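Local coordinates for protein-L-isoaspartate O-methyltransferase beta-aspartate methyltransferase (Plasmodium falciparum, PDB 2PBF) that probably methylates the free carboxylate of L-isoaspartyl residues in damaged proteins, taking the methyl group from S-adenosylmethionine as a first step of repair, at residues Y111-E116 against K143-N148; K147-V152 against E177-L182; L189-E194 against Y202-K207. One frame throughout, in Å; residues are numbered along the deposited sequence.

How the interactions relate
Following the chain from its N terminus, interaction 1 closes a loop in which strand 111-116 leads through helix 119-132 to strand 142-146, the outermost strand on one side of the sheet. Interaction 2 starts on Lys147 and Asn148, where interaction 1 ends, and brings the loop 147-152 against helix 177-182. Interaction 3 opens later and closes a hairpin near the opposite side of the sheet. None nests in or crosses another; the first two overlap only at Lys147 and Asn148, and the third follows separately. Ile149 links interactions 1 and 2 by touching Leu115, and both reach the bound S-adenosyl-L-homocysteine. Helix 177-182 joins interactions 2 and 3 by packing Leu179 on Leu189 and Ile191.

Interaction 1. Residues Y111-E116 against K143-N148; sequences YVIGLE and KIIHKN. With SAH (S-adenosyl-L-homocysteine), chain C.
Strands 111-116 and 143-146 run parallel in register, Ile113 beside Lys143 through Glu116 beside His146, with their short axes 4.6 Å apart at closest approach and inclined by 25°. Five backbone bonds alternate in direction, from Lys143 N to Val112 O up to Lys147 N to Glu116 O, the straightest being Ile145 N to Gly114 O (2.8 Å, 178° at the hydrogen). In the last of them Lys147 N reaches Glu116 O from well above the carbonyl plane, where the segment 143-148 leaves the strand after His146.

On one face, Ile113 CD1 lies 3.6 Å from Ile145 CG1, the two side chains meeting at a slant. Leu115 runs alongside its neighbours: CD1 lies against Ile145 CB and CG against Lys147 CB. Beyond that aliphatic contact the Lys147 chain bends off, and its NZ forms a salt bridge with Glu156. On the other face, Ile144 turns CD1 over Gly114 CA, while His146 presents the ring edge at CD2 to Glu116 O, 3.3 Å away and in the ring plane.

Glu116 sends CG to the carbonyl side of its backbone (chi1 169°), and a turn about the CB-CG bond carries its carboxylate to the ribose. OE1 accepts from SAH O3' at 2.8 Å and OE2 from SAH O2', where the modelled 2.4 Å is too short to be trusted as a length; Gly90 N and Val118 N add one bond each to OE1 and OE2, which would hold the carboxylate's rotation. Asn148 OD1 accepts from the adenine N6 at 2.8 Å. An acidic residue at the end of the second parallel strand, here the first of this beta-alpha-beta unit, gripping both ribose hydroxyls is the signature of the Rossmann-like, S-adenosylmethionine-dependent methyltransferase fold.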
loop_
_atom_site.group_PDB
_atom_site.type_symbol
_atom_site.label_atom_id
_atom_site.label_comp_id
_atom_site.label_asym_id
_atom_site.label_seq_id
_atom_site.Cartn_x
_atom_site.Cartn_y
_atom_site.Cartn_z
ATOM N N TYR A 111 0.048 -12.346 6.512
ATOM C CA TYR A 111 -1.104 -11.570 6.839
ATOM C C TYR A 111 -1.070 -10.191 6.149
ATOM O O TYR A 111 -0.066 -9.467 6.231
ATOM C CB TYR A 111 -1.176 -11.439 8.344
ATOM C CG TYR A 111 -2.425 -10.788 8.843
ATOM C CD1 TYR A 111 -3.630 -11.491 8.894
ATOM C CD2 TYR A 111 -2.406 -9.472 9.267
ATOM C CE1 TYR A 111 -4.795 -10.867 9.372
ATOM C CE2 TYR A 111 -3.549 -8.853 9.725
ATOM C CZ TYR A 111 -4.736 -9.551 9.777
ATOM O OH TYR A 111 -5.858 -8.915 10.266
ATOM N N VAL A 112 -2.172 -9.831 5.487
ATOM C CA VAL A 112 -2.289 -8.513 4.849
ATOM C C VAL A 112 -3.601 -7.816 5.222
ATOM O O VAL A 112 -4.686 -8.398 5.107
ATOM C CB VAL A 112 -2.140 -8.604 3.315
ATOM C CG1 VAL A 112 -2.217 -7.204 2.647
ATOM C CG2 VAL A 112 -0.826 -9.289 2.947
ATOM N N ILE A 113 -3.501 -6.567 5.672
ATOM C CA ILE A 113 -4.702 -5.803 6.023
ATOM C C ILE A 113 -4.664 -4.429 5.349
ATOM O O ILE A 113 -3.627 -3.783 5.352
ATOM C CB ILE A 113 -4.945 -5.744 7.602
ATOM C CG1 ILE A 113 -6.308 -5.169 7.949
ATOM C CG2 ILE A 113 -3.880 -4.951 8.352
ATOM C CD1 ILE A 113 -6.642 -5.267 9.474
ATOM N N GLY A 114 -5.773 -4.029 4.718
ATOM C CA GLY A 114 -5.931 -2.669 4.215
ATOM C C GLY A 114 -6.852 -1.875 5.127
ATOM O O GLY A 114 -7.920 -2.342 5.493
ATOM N N LEU A 115 -6.434 -0.683 5.520
ATOM C CA LEU A 115 -7.321 0.227 6.250
ATOM C C LEU A 115 -7.690 1.396 5.358
ATOM O O LEU A 115 -6.817 2.027 4.760
ATOM C CB LEU A 115 -6.629 0.770 7.503
ATOM C CG LEU A 115 -6.797 0.111 8.873
ATOM C CD1 LEU A 115 -6.723 -1.425 8.866
ATOM C CD2 LEU A 115 -5.759 0.700 9.828
ATOM N N GLU A 116 -8.985 1.688 5.291
ATOM C CA GLU A 116 -9.488 2.772 4.475
ATOM C C GLU A 116 -10.556 3.578 5.241
ATOM O O GLU A 116 -11.560 3.018 5.714
ATOM C CB GLU A 116 -10.014 2.236 3.142
ATOM C CG GLU A 116 -10.795 3.244 2.348
ATOM C CD GLU A 116 -9.964 4.473 2.005
ATOM O OE1 GLU A 116 -8.758 4.342 1.718
ATOM O OE2 GLU A 116 -10.512 5.575 2.039
ATOM N N LYS A 143 -7.681 -8.822 4.557
ATOM C CA LYS A 143 -8.894 -8.039 4.807
ATOM C C LYS A 143 -8.731 -6.582 4.397
ATOM O O LYS A 143 -7.633 -6.031 4.482
ATOM C CB LYS A 143 -9.256 -8.038 6.296
ATOM C CG LYS A 143 -9.686 -9.361 6.862
ATOM C CD LYS A 143 -9.384 -9.446 8.355
ATOM C CE LYS A 143 -9.008 -10.893 8.717
ATOM N NZ LYS A 143 -9.723 -11.406 9.916
ATOM N N ILE A 144 -9.844 -5.973 3.987
ATOM C CA ILE A 144 -9.957 -4.521 3.835
ATOM C C ILE A 144 -10.988 -4.040 4.837
ATOM O O ILE A 144 -12.147 -4.433 4.769
ATOM C CB ILE A 144 -10.449 -4.098 2.425
ATOM C CG1 ILE A 144 -9.603 -4.719 1.309
ATOM C CG2 ILE A 144 -10.527 -2.551 2.332
ATOM C CD1 ILE A 144 -8.154 -4.199 1.208
ATOM N N ILE A 145 -10.533 -3.198 5.758
ATOM C CA ILE A 145 -11.314 -2.672 6.873
ATOM C C ILE A 145 -11.656 -1.192 6.651
ATOM O O ILE A 145 -10.808 -0.417 6.219
ATOM C CB ILE A 145 -10.494 -2.794 8.219
ATOM C CG1 ILE A 145 -9.944 -4.213 8.420
ATOM C CG2 ILE A 145 -11.306 -2.400 9.413
ATOM C CD1 ILE A 145 -10.936 -5.332 8.164
ATOM N N HIS A 146 -12.897 -0.813 6.953
ATOM C CA HIS A 146 -13.283 0.599 7.073
ATOM C C HIS A 146 -12.791 1.190 8.394
ATOM O O HIS A 146 -13.373 0.951 9.446
ATOM C CB HIS A 146 -14.795 0.746 6.939
ATOM C CG HIS A 146 -15.278 2.161 7.007
ATOM N ND1 HIS A 146 -16.556 2.487 7.393
ATOM C CD2 HIS A 146 -14.649 3.332 6.756
ATOM C CE1 HIS A 146 -16.701 3.800 7.366
ATOM N NE2 HIS A 146 -15.557 4.337 6.985
ATOM N N LYS A 147 -11.718 1.968 8.334
ATOM C CA LYS A 147 -11.051 2.454 9.536
ATOM C C LYS A 147 -10.116 3.620 9.258
ATOM O O LYS A 147 -9.346 3.607 8.304
ATOM C CB LYS A 147 -10.239 1.318 10.183
ATOM C CG LYS A 147 -9.560 1.670 11.516
ATOM C CD LYS A 147 -10.410 1.141 12.658
ATOM C CE LYS A 147 -10.389 2.043 13.868
ATOM N NZ LYS A 147 -11.097 1.357 14.995
ATOM N N ASN A 148 -10.167 4.608 10.137
ATOM C CA ASN A 148 -9.187 5.669 10.168
ATOM C C ASN A 148 -8.065 5.267 11.113
ATOM O O ASN A 148 -8.318 4.874 12.249
ATOM C CB ASN A 148 -9.826 6.968 10.662
ATOM C CG ASN A 148 -8.897 8.151 10.560
ATOM O OD1 ASN A 148 -7.687 8.054 10.816
ATOM N ND2 ASN A 148 -9.456 9.286 10.163
HETATM N N SAH C . -2.910 3.042 -2.197
HETATM C CA SAH C . -4.113 3.780 -2.660
HETATM C CB SAH C . -3.944 5.244 -2.345
HETATM C CG SAH C . -5.313 5.912 -2.371
HETATM S SD SAH C . -5.202 7.661 -1.988
HETATM C C SAH C . -4.419 3.574 -4.147
HETATM O O SAH C . -3.495 3.645 -4.961
HETATM O OXT SAH C . -5.587 3.331 -4.546
HETATM C "C5'" SAH C . -5.028 7.484 -0.195
HETATM C "C4'" SAH C . -6.215 6.855 0.536
HETATM O "O4'" SAH C . -6.025 7.099 1.902
HETATM C "C3'" SAH C . -7.599 7.393 0.202
HETATM O "O3'" SAH C . -8.405 6.327 -0.274
HETATM C "C2'" SAH C . -8.117 7.967 1.512
HETATM O "O2'" SAH C . -9.501 7.755 1.682
HETATM C "C1'" SAH C . -7.297 7.191 2.522
HETATM N N9 SAH C . -7.093 7.850 3.831
HETATM C C8 SAH C . -6.882 9.182 4.043
HETATM N N7 SAH C . -6.688 9.370 5.369
HETATM C C5 SAH C . -6.796 8.187 6.015
HETATM C C6 SAH C . -6.718 7.826 7.364
HETATM N N6 SAH C . -6.496 8.709 8.330
HETATM N N1 SAH C . -6.843 6.506 7.714
HETATM C C2 SAH C . -7.079 5.554 6.740
HETATM N N3 SAH C . -7.168 5.938 5.426
HETATM C C4 SAH C . -7.032 7.230 5.055
#

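Interaction 2. Residues K147-V152 against E177-L182; sequences KNIYQV and EILVDL. With SAH (S-adenosyl-L-homocysteine), chain C.
Ile149 of the loop 147-152 packs on Leu179, Ile178 and Leu182 of helix 177-182, while its shorter branch stays by the adenine. CB lies 4.0 Å from SAH N1, the same N1 that accepts from Ile149 N at 3.1 Å, with 167° at the hydrogen. CG2 is 3.6 Å from SAH N1. With CG1 anti to the backbone N (chi1 -173°), the longer branch leads the other way: CG1 meets Leu179 CD2 at 3.7 Å and, more loosely, Ile178 CG2. At the tip, CD1 touches the same Leu179 methyl and comes within 4.3 Å of Leu182 CD1.

Farther along the loop, Val152 receives Ile178 CD1 at 3.5 Å from its CB, the two side chains crossing at about a right angle. An Asx turn, Asn148 OD1 accepting from Tyr150 N at 2.8 Å, and the backbone bond from Gln151 N to Asn148 O help hold the loop's shape.

No hydrogen bond joins loop and helix, so their contact is purely apolar packing, while the Ile149 amide of the same loop serves the polar recognition of adenine.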
loop_
_atom_site.group_PDB
_atom_site.type_symbol
_atom_site.label_atom_id
_atom_site.label_comp_id
_atom_site.label_asym_id
_atom_site.label_seq_id
_atom_site.Cartn_x
_atom_site.Cartn_y
_atom_site.Cartn_z
ATOM N N LYS A 147 -11.718 1.968 8.334
ATOM C CA LYS A 147 -11.051 2.454 9.536
ATOM C C LYS A 147 -10.116 3.620 9.258
ATOM O O LYS A 147 -9.346 3.607 8.304
ATOM C CB LYS A 147 -10.239 1.318 10.183
ATOM C CG LYS A 147 -9.560 1.670 11.516
ATOM C CD LYS A 147 -10.410 1.141 12.658
ATOM C CE LYS A 147 -10.389 2.043 13.868
ATOM N NZ LYS A 147 -11.097 1.357 14.995
ATOM N N ASN A 148 -10.167 4.608 10.137
ATOM C CA ASN A 148 -9.187 5.669 10.168
ATOM C C ASN A 148 -8.065 5.267 11.113
ATOM O O ASN A 148 -8.318 4.874 12.249
ATOM C CB ASN A 148 -9.826 6.968 10.662
ATOM C CG ASN A 148 -8.897 8.151 10.560
ATOM O OD1 ASN A 148 -7.687 8.054 10.816
ATOM N ND2 ASN A 148 -9.456 9.286 10.163
ATOM N N ILE A 149 -6.828 5.387 10.638
ATOM C CA ILE A 149 -5.655 4.935 11.377
ATOM C C ILE A 149 -5.497 5.691 12.704
ATOM O O ILE A 149 -4.893 5.185 13.660
ATOM C CB ILE A 149 -4.380 5.042 10.494
ATOM C CG1 ILE A 149 -3.162 4.418 11.187
ATOM C CG2 ILE A 149 -4.091 6.502 10.091
ATOM C CD1 ILE A 149 -3.274 2.935 11.473
ATOM N N TYR A 150 -6.052 6.905 12.740
ATOM C CA TYR A 150 -5.955 7.814 13.887
ATOM C C TYR A 150 -7.026 7.513 14.938
ATOM O O TYR A 150 -7.068 8.146 15.990
ATOM C CB TYR A 150 -6.095 9.273 13.425
ATOM C CG TYR A 150 -4.874 9.863 12.740
ATOM C CD1 TYR A 150 -3.699 10.100 13.445
ATOM C CD2 TYR A 150 -4.916 10.215 11.394
ATOM C CE1 TYR A 150 -2.572 10.645 12.820
ATOM C CE2 TYR A 150 -3.816 10.773 10.758
ATOM C CZ TYR A 150 -2.649 10.990 11.473
ATOM O OH TYR A 150 -1.566 11.548 10.841
ATOM N N GLN A 151 -7.904 6.563 14.633
ATOM C CA GLN A 151 -8.982 6.189 15.547
ATOM C C GLN A 151 -8.835 4.753 16.036
ATOM O O GLN A 151 -9.814 4.072 16.296
ATOM C CB GLN A 151 -10.332 6.412 14.885
ATOM C CG GLN A 151 -10.551 7.861 14.507
ATOM C CD GLN A 151 -11.975 8.136 14.091
ATOM O OE1 GLN A 151 -12.783 8.633 14.891
ATOM N NE2 GLN A 151 -12.305 7.806 12.840
ATOM N N VAL A 152 -7.587 4.325 16.182
ATOM C CA VAL A 152 -7.255 2.978 16.609
ATOM C C VAL A 152 -6.803 3.050 18.067
ATOM O O VAL A 152 -5.676 3.465 18.364
ATOM C CB VAL A 152 -6.181 2.329 15.674
ATOM C CG1 VAL A 152 -5.655 1.013 16.232
ATOM C CG2 VAL A 152 -6.745 2.110 14.265
ATOM N N GLU A 177 2.562 8.258 15.658
ATOM C CA GLU A 177 3.272 7.390 16.605
ATOM C C GLU A 177 2.712 5.957 16.654
ATOM O O GLU A 177 3.470 5.002 16.846
ATOM C CB GLU A 177 3.315 8.060 17.990
ATOM C CG GLU A 177 4.332 7.494 18.978
ATOM C CD GLU A 177 5.740 7.313 18.399
ATOM O OE1 GLU A 177 6.114 8.038 17.443
ATOM O OE2 GLU A 177 6.470 6.426 18.911
ATOM N N ILE A 178 1.402 5.813 16.454
ATOM C CA ILE A 178 0.793 4.492 16.234
ATOM C C ILE A 178 1.515 3.663 15.165
ATOM O O ILE A 178 1.793 2.474 15.376
ATOM C CB ILE A 178 -0.722 4.559 15.886
ATOM C CG1 ILE A 178 -1.237 3.145 15.647
ATOM C CG2 ILE A 178 -1.006 5.460 14.670
ATOM C CD1 ILE A 178 -2.715 2.994 15.764
ATOM N N LEU A 179 1.811 4.280 14.021
ATOM C CA LEU A 179 2.491 3.555 12.959
ATOM C C LEU A 179 3.863 3.118 13.451
ATOM O O LEU A 179 4.295 2.007 13.164
ATOM C CB LEU A 179 2.517 4.342 11.636
ATOM C CG LEU A 179 1.124 4.663 11.045
ATOM C CD1 LEU A 179 1.175 5.566 9.845
ATOM C CD2 LEU A 179 0.344 3.420 10.698
ATOM N N VAL A 180 4.522 3.967 14.242
ATOM C CA VAL A 180 5.784 3.581 14.898
ATOM C C VAL A 180 5.591 2.412 15.869
ATOM O O VAL A 180 6.454 1.540 15.989
ATOM C CB VAL A 180 6.480 4.797 15.604
ATOM C CG1 VAL A 180 7.580 4.348 16.577
ATOM C CG2 VAL A 180 7.041 5.735 14.578
ATOM N N ASP A 181 4.466 2.394 16.569
ATOM C CA ASP A 181 4.202 1.304 17.520
ATOM C C ASP A 181 3.749 0.015 16.861
ATOM O O ASP A 181 3.897 -1.060 17.426
ATOM C CB ASP A 181 3.180 1.750 18.573
ATOM C CG ASP A 181 3.734 2.830 19.491
ATOM O OD1 ASP A 181 4.975 3.019 19.518
ATOM O OD2 ASP A 181 2.930 3.490 20.162
ATOM N N LEU A 182 3.188 0.130 15.664
ATOM C CA LEU A 182 2.681 -1.026 14.934
ATOM C C LEU A 182 3.822 -1.737 14.241
ATOM O O LEU A 182 3.666 -2.841 13.769
ATOM C CB LEU A 182 1.591 -0.604 13.946
ATOM C CG LEU A 182 0.198 -0.280 14.501
ATOM C CD1 LEU A 182 -0.754 0.013 13.361
ATOM C CD2 LEU A 182 -0.378 -1.391 15.376
HETATM N N SAH C . -2.910 3.042 -2.197
HETATM C CA SAH C . -4.113 3.780 -2.660
HETATM C CB SAH C . -3.944 5.244 -2.345
HETATM C CG SAH C . -5.313 5.912 -2.371
HETATM S SD SAH C . -5.202 7.661 -1.988
HETATM C C SAH C . -4.419 3.574 -4.147
HETATM O O SAH C . -3.495 3.645 -4.961
HETATM O OXT SAH C . -5.587 3.331 -4.546
HETATM C "C5'" SAH C . -5.028 7.484 -0.195
HETATM C "C4'" SAH C . -6.215 6.855 0.536
HETATM O "O4'" SAH C . -6.025 7.099 1.902
HETATM C "C3'" SAH C . -7.599 7.393 0.202
HETATM O "O3'" SAH C . -8.405 6.327 -0.274
HETATM C "C2'" SAH C . -8.117 7.967 1.512
HETATM O "O2'" SAH C . -9.501 7.755 1.682
HETATM C "C1'" SAH C . -7.297 7.191 2.522
HETATM N N9 SAH C . -7.093 7.850 3.831
HETATM C C8 SAH C . -6.882 9.182 4.043
HETATM N N7 SAH C . -6.688 9.370 5.369
HETATM C C5 SAH C . -6.796 8.187 6.015
HETATM C C6 SAH C . -6.718 7.826 7.364
HETATM N N6 SAH C . -6.496 8.709 8.330
HETATM N N1 SAH C . -6.843 6.506 7.714
HETATM C C2 SAH C . -7.079 5.554 6.740
HETATM N N3 SAH C . -7.168 5.938 5.426
HETATM C C4 SAH C . -7.032 7.230 5.055
#

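Interaction 3. Residues L189-E194 against Y202-K207; sequences LIIPIE and YEITKK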
loop_
_atom_site.group_PDB
_atom_site.type_symbol
_atom_site.label_atom_id
_atom_site.label_comp_id
_atom_site.label_asym_id
_atom_site.label_seq_id
_atom_site.Cartn_x
_atom_site.Cartn_y
_atom_site.Cartn_z
ATOM N N LEU A 189 8.580 1.008 7.223
ATOM C CA LEU A 189 7.396 1.861 7.068
ATOM C C LEU A 189 7.752 2.889 6.008
ATOM O O LEU A 189 8.782 3.564 6.110
ATOM C CB LEU A 189 7.102 2.607 8.372
ATOM C CG LEU A 189 5.782 3.185 8.923
ATOM C CD1 LEU A 189 6.147 4.098 10.127
ATOM C CD2 LEU A 189 4.877 3.937 7.958
ATOM N N ILE A 190 6.915 2.965 4.988
ATOM C CA ILE A 190 7.017 3.927 3.890
ATOM C C ILE A 190 5.865 4.913 4.035
ATOM O O ILE A 190 4.707 4.528 4.037
ATOM C CB ILE A 190 6.916 3.199 2.513
ATOM C CG1 ILE A 190 8.142 2.319 2.265
ATOM C CG2 ILE A 190 6.645 4.188 1.344
ATOM C CD1 ILE A 190 9.449 3.084 2.172
ATOM N N ILE A 191 6.187 6.190 4.172
ATOM C CA ILE A 191 5.163 7.170 4.468
ATOM C C ILE A 191 5.546 8.567 3.980
ATOM O O ILE A 191 6.675 8.989 4.173
ATOM C CB ILE A 191 4.849 7.192 6.012
ATOM C CG1 ILE A 191 3.850 8.292 6.356
ATOM C CG2 ILE A 191 6.153 7.271 6.854
ATOM C CD1 ILE A 191 3.329 8.216 7.797
ATOM N N PRO A 192 4.604 9.280 3.327
ATOM C CA PRO A 192 4.894 10.699 3.049
ATOM C C PRO A 192 4.617 11.559 4.285
ATOM O O PRO A 192 3.573 11.416 4.899
ATOM C CB PRO A 192 3.919 11.046 1.916
ATOM C CG PRO A 192 3.275 9.686 1.499
ATOM C CD PRO A 192 3.295 8.886 2.771
ATOM N N ILE A 193 5.553 12.437 4.641
ATOM C CA ILE A 193 5.342 13.399 5.741
ATOM C C ILE A 193 5.545 14.842 5.229
ATOM O O ILE A 193 6.550 15.123 4.570
ATOM C CB ILE A 193 6.228 13.064 6.977
ATOM C CG1 ILE A 193 5.934 11.628 7.475
ATOM C CG2 ILE A 193 6.021 14.095 8.130
ATOM C CD1 ILE A 193 7.059 10.963 8.206
ATOM N N GLU A 194 4.569 15.718 5.471
ATOM C CA GLU A 194 4.717 17.157 5.175
ATOM C C GLU A 194 5.926 17.726 5.921
ATOM O O GLU A 194 5.957 17.799 7.162
ATOM C CB GLU A 194 3.514 17.980 5.609
ATOM C CG GLU A 194 2.137 17.568 5.161
ATOM C CD GLU A 194 1.043 18.430 5.836
ATOM O OE1 GLU A 194 1.385 19.409 6.557
ATOM O OE2 GLU A 194 -0.159 18.143 5.639
ATOM N N TYR A 202 9.338 9.032 3.336
ATOM C CA TYR A 202 10.256 8.507 4.342
ATOM C C TYR A 202 10.235 6.990 4.412
ATOM O O TYR A 202 9.179 6.364 4.343
ATOM C CB TYR A 202 9.904 9.062 5.734
ATOM C CG TYR A 202 10.575 10.367 6.047
ATOM C CD1 TYR A 202 10.012 11.577 5.658
ATOM C CD2 TYR A 202 11.800 10.387 6.722
ATOM C CE1 TYR A 202 10.637 12.773 5.933
ATOM C CE2 TYR A 202 12.446 11.567 7.006
ATOM C CZ TYR A 202 11.869 12.763 6.614
ATOM O OH TYR A 202 12.529 13.939 6.915
ATOM N N GLU A 203 11.407 6.404 4.547
ATOM C CA GLU A 203 11.522 5.005 4.930
ATOM C C GLU A 203 12.010 4.891 6.383
ATOM O O GLU A 203 13.149 5.243 6.715
ATOM C CB GLU A 203 12.436 4.251 3.973
ATOM C CG GLU A 203 12.623 2.796 4.335
ATOM C CD GLU A 203 13.525 2.101 3.359
ATOM O OE1 GLU A 203 13.162 2.024 2.159
ATOM O OE2 GLU A 203 14.606 1.640 3.795
ATOM N N ILE A 204 11.124 4.403 7.238
ATOM C CA ILE A 204 11.411 4.246 8.637
ATOM C C ILE A 204 11.607 2.762 8.980
ATOM O O ILE A 204 10.801 1.913 8.589
ATOM C CB ILE A 204 10.315 4.906 9.460
ATOM C CG1 ILE A 204 10.230 6.396 9.068
ATOM C CG2 ILE A 204 10.597 4.728 10.934
ATOM C CD1 ILE A 204 8.895 7.021 9.215
ATOM N N THR A 205 12.697 2.464 9.689
ATOM C CA THR A 205 13.052 1.094 10.090
ATOM C C THR A 205 13.216 1.009 11.610
ATOM O O THR A 205 13.504 2.008 12.252
ATOM C CB THR A 205 14.347 0.646 9.402
ATOM O OG1 THR A 205 14.302 1.015 8.014
ATOM C CG2 THR A 205 14.536 -0.869 9.509
ATOM N N LYS A 206 13.002 -0.173 12.188
ATOM C CA LYS A 206 13.271 -0.405 13.618
ATOM C C LYS A 206 14.471 -1.342 13.744
ATOM O O LYS A 206 14.513 -2.390 13.086
ATOM C CB LYS A 206 12.041 -1.010 14.302
ATOM C CG LYS A 206 12.047 -0.941 15.826
ATOM C CD LYS A 206 10.623 -1.120 16.418
ATOM C CE LYS A 206 9.825 0.175 16.392
ATOM N NZ LYS A 206 8.450 -0.022 16.919
ATOM N N LYS A 207 15.457 -0.960 14.558
ATOM C CA LYS A 207 16.653 -1.808 14.746
ATOM C C LYS A 207 17.017 -2.104 16.215
ATOM O O LYS A 207 17.823 -2.996 16.513
ATOM C CB LYS A 207 17.846 -1.326 13.907
ATOM C CG LYS A 207 17.646 -1.512 12.397
ATOM C CD LYS A 207 18.866 -2.138 11.707
ATOM C CE LYS A 207 20.081 -1.177 11.646
ATOM N NZ LYS A 207 21.203 -1.709 10.814
#
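Tyr202 opens the second segment opposite Ile191 in a hydrogen-bonded antiparallel pair: its N donates to Ile191 O at 2.8 Å, and its O accepts from Ile191 N. The Tyr202 side chain crosses Ile193 at about a right angle, CD1 lying 3.9 Å from Ile193 CD1, and its hydroxyl is hydrogen-bonded to Glu195.

Glu203 follows in a non-hydrogen-bonded pair with Ile190. Its CB lies 3.7 Å from Ile190 CD1 on the face that packs against helix 64-74. Fully extended about CB-CG (chi2 180°), the chain carries its carboxylate away from the strand, where OE1 forms a salt bridge with Arg73 of that helix.

Ile204, on the Tyr202 face, pairs with Leu189 through two bonds, Ile204 N to Leu189 O being the shorter at 2.7 Å and nearly straight (172°). The two side chains lie alongside each other, pointing the same way; Ile204 CD1 reaches past to Ile191 CG2 at 3.6 Å and touches Leu189 CD1.

Four backbone bonds thus set the register of these two segments, and on either face the side chains meet through carbon atoms, aliphatic apart from the Tyr202 ring. The polar ends of Tyr202 and Glu203 are turned to partners beyond the two segments, leaving the side-chain contact across the hairpin apolar.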